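Local coordinates for protein nitrite reductase (Hyphomicrobium denitrificans, PDB 2DV6) that probably reduces nitrite to nitric oxide with electrons from cytochrome c, as a hexameric copper-containing enzyme of denitrification, at residues G74-V79 with C114-H119. Residues are numbered along the deposited sequence; the frame is centred on the assembly and turned at random.
With CU (copper (II) ion), chain I.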
loop_
_atom_site.group_PDB
_atom_site.type_symbol
_atom_site.label_atom_id
_atom_site.label_comp_id
_atom_site.label_asym_id
_atom_site.label_seq_id
_atom_site.Cartn_x
_atom_site.Cartn_y
_atom_site.Cartn_z
ATOM N N GLY A 74 12.607 -6.307 12.290
ATOM C CA GLY A 74 12.964 -7.694 12.049
ATOM C C GLY A 74 14.389 -8.123 12.353
ATOM O O GLY A 74 14.785 -9.229 12.008
ATOM N N ALA A 75 15.191 -7.227 12.931
ATOM C CA ALA A 75 16.540 -7.592 13.370
ATOM C C ALA A 75 16.380 -8.133 14.783
ATOM O O ALA A 75 15.329 -7.938 15.405
ATOM C CB ALA A 75 17.461 -6.390 13.353
ATOM N N GLN A 76 17.391 -8.826 15.288
ATOM C CA GLN A 76 17.294 -9.418 16.601
ATOM C C GLN A 76 17.507 -8.331 17.647
ATOM O O GLN A 76 18.397 -7.500 17.456
ATOM C CB GLN A 76 18.359 -10.497 16.706
ATOM C CG GLN A 76 18.244 -11.383 17.871
ATOM C CD GLN A 76 19.201 -12.557 17.756
ATOM O OE1 GLN A 76 20.366 -12.391 17.356
ATOM N NE2 GLN A 76 18.707 -13.757 18.081
ATOM N N HIS A 77 16.704 -8.314 18.722
ATOM C CA HIS A 77 16.837 -7.263 19.753
ATOM C C HIS A 77 16.542 -7.720 21.173
ATOM O O HIS A 77 15.808 -8.663 21.379
ATOM C CB HIS A 77 15.909 -6.055 19.502
ATOM C CG HIS A 77 16.062 -5.418 18.154
ATOM N ND1 HIS A 77 17.214 -4.783 17.751
ATOM C CD2 HIS A 77 15.205 -5.322 17.119
ATOM C CE1 HIS A 77 17.059 -4.311 16.532
ATOM N NE2 HIS A 77 15.842 -4.627 16.124
ATOM N N ASP A 78 17.078 -6.991 22.147
ATOM C CA ASP A 78 16.521 -7.002 23.491
ATOM C C ASP A 78 16.599 -5.590 24.074
ATOM O O ASP A 78 16.905 -4.633 23.337
ATOM C CB ASP A 78 17.159 -8.079 24.409
ATOM C CG ASP A 78 18.664 -7.890 24.640
ATOM O OD1 ASP A 78 19.291 -8.841 25.211
ATOM O OD2 ASP A 78 19.229 -6.812 24.308
ATOM N N VAL A 79 16.287 -5.471 25.370
ATOM C CA VAL A 79 16.552 -4.292 26.164
ATOM C C VAL A 79 17.199 -4.794 27.451
ATOM O O VAL A 79 16.672 -5.698 28.099
ATOM C CB VAL A 79 15.277 -3.571 26.658
ATOM C CG1 VAL A 79 15.660 -2.232 27.316
ATOM C CG2 VAL A 79 14.318 -3.339 25.570
ATOM N N CYS A 114 20.454 -2.239 23.762
ATOM C CA CYS A 114 20.318 -3.540 23.136
ATOM C C CYS A 114 21.662 -4.261 23.186
ATOM O O CYS A 114 22.691 -3.657 22.869
ATOM C CB CYS A 114 19.826 -3.415 21.689
ATOM S SG CYS A 114 19.674 -5.018 20.927
ATOM N N SER A 115 21.636 -5.542 23.570
ATOM C CA SER A 115 22.862 -6.295 23.834
ATOM C C SER A 115 23.279 -7.109 22.625
ATOM O O SER A 115 24.296 -7.767 22.665
ATOM C CB SER A 115 22.662 -7.252 25.013
ATOM O OG SER A 115 21.814 -8.323 24.620
ATOM N N ILE A 116 22.471 -7.108 21.570
ATOM C CA ILE A 116 22.855 -7.757 20.315
ATOM C C ILE A 116 24.115 -7.082 19.727
ATOM O O ILE A 116 24.255 -5.827 19.752
ATOM C CB ILE A 116 21.642 -7.800 19.341
ATOM C CG1 ILE A 116 20.434 -8.488 20.011
ATOM C CG2 ILE A 116 22.002 -8.433 17.996
ATOM C CD1 ILE A 116 20.756 -9.866 20.695
ATOM N N ALA A 117 25.054 -7.903 19.237
ATOM C CA ALA A 117 26.342 -7.384 18.771
ATOM C C ALA A 117 26.162 -6.204 17.787
ATOM O O ALA A 117 25.499 -6.346 16.737
ATOM C CB ALA A 117 27.200 -8.515 18.115
ATOM N N GLY A 118 26.737 -5.056 18.140
ATOM C CA GLY A 118 26.747 -3.892 17.265
ATOM C C GLY A 118 25.609 -2.925 17.509
ATOM O O GLY A 118 25.739 -1.735 17.222
ATOM N N HIS A 119 24.500 -3.402 18.065
ATOM C CA HIS A 119 23.274 -2.577 18.157
ATOM C C HIS A 119 23.389 -1.391 19.073
ATOM O O HIS A 119 22.869 -0.322 18.742
ATOM C CB HIS A 119 22.039 -3.418 18.510
ATOM C CG HIS A 119 21.669 -4.379 17.432
ATOM N ND1 HIS A 119 20.393 -4.880 17.277
ATOM C CD2 HIS A 119 22.418 -4.950 16.458
ATOM C CE1 HIS A 119 20.367 -5.699 16.241
ATOM N NE2 HIS A 119 21.582 -5.762 15.728
HETATM CU CU CU I . 19.029 -4.608 18.856
#
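His77, Cys114 and His119 converge on one copper ion and join the two loops tightly at a type 1 (cupredoxin) site, completed by Met124 and consistent with electron transfer. His77 ND1 and His119 ND1 each lie 2.1 Å from the copper, and Cys114 SG binds it at 2.2 Å. The two rings meet rim to rim, planes turned 60° apart; His77 NE2 hydrogen-bonds Glu73 OE2, which probably sets that ring's rotation about the metal. With chi1 at 180°, the Cys114 sulfur swings away from its own N to meet the copper and to accept two backbone N-H groups, nearly straight from Asp78 N at 3.5 Å and another from Ile116 N. These bonds probably temper the charge on the thiolate. Gln76 O also packs closely, 3.4 Å from Ile116 CG1 and 2.9 Å from His119 CE1. Farther from the metal, in the second shell, Asp78 OD2 takes Ser115 N on its syn lone pair at 2.8 Å, while Ser115 OG donates to Asp78 OD1 at 2.6 Å, 20° out of the carboxylate plane. OD1 also forms a salt bridge with Arg87. An asparagine in place of Asp78 would probably weaken this two-pronged grip on Ser115 and deprive Arg87 of this charge partner. Packing is looser toward the partly exposed side, where Ile116 CD1 only grazes Gln76 CG, the extended Gln76 side chain ending in a hydrogen bond from NE2 to Asn92 OD1. Segment 74-79 leads from strand 64-70 into strand 80-81, and segment 114-119 links strand 108-113 to helix 119-122; Met40 of strand 39-45 packs on both histidines, and Ala122 of a second subunit touches His119.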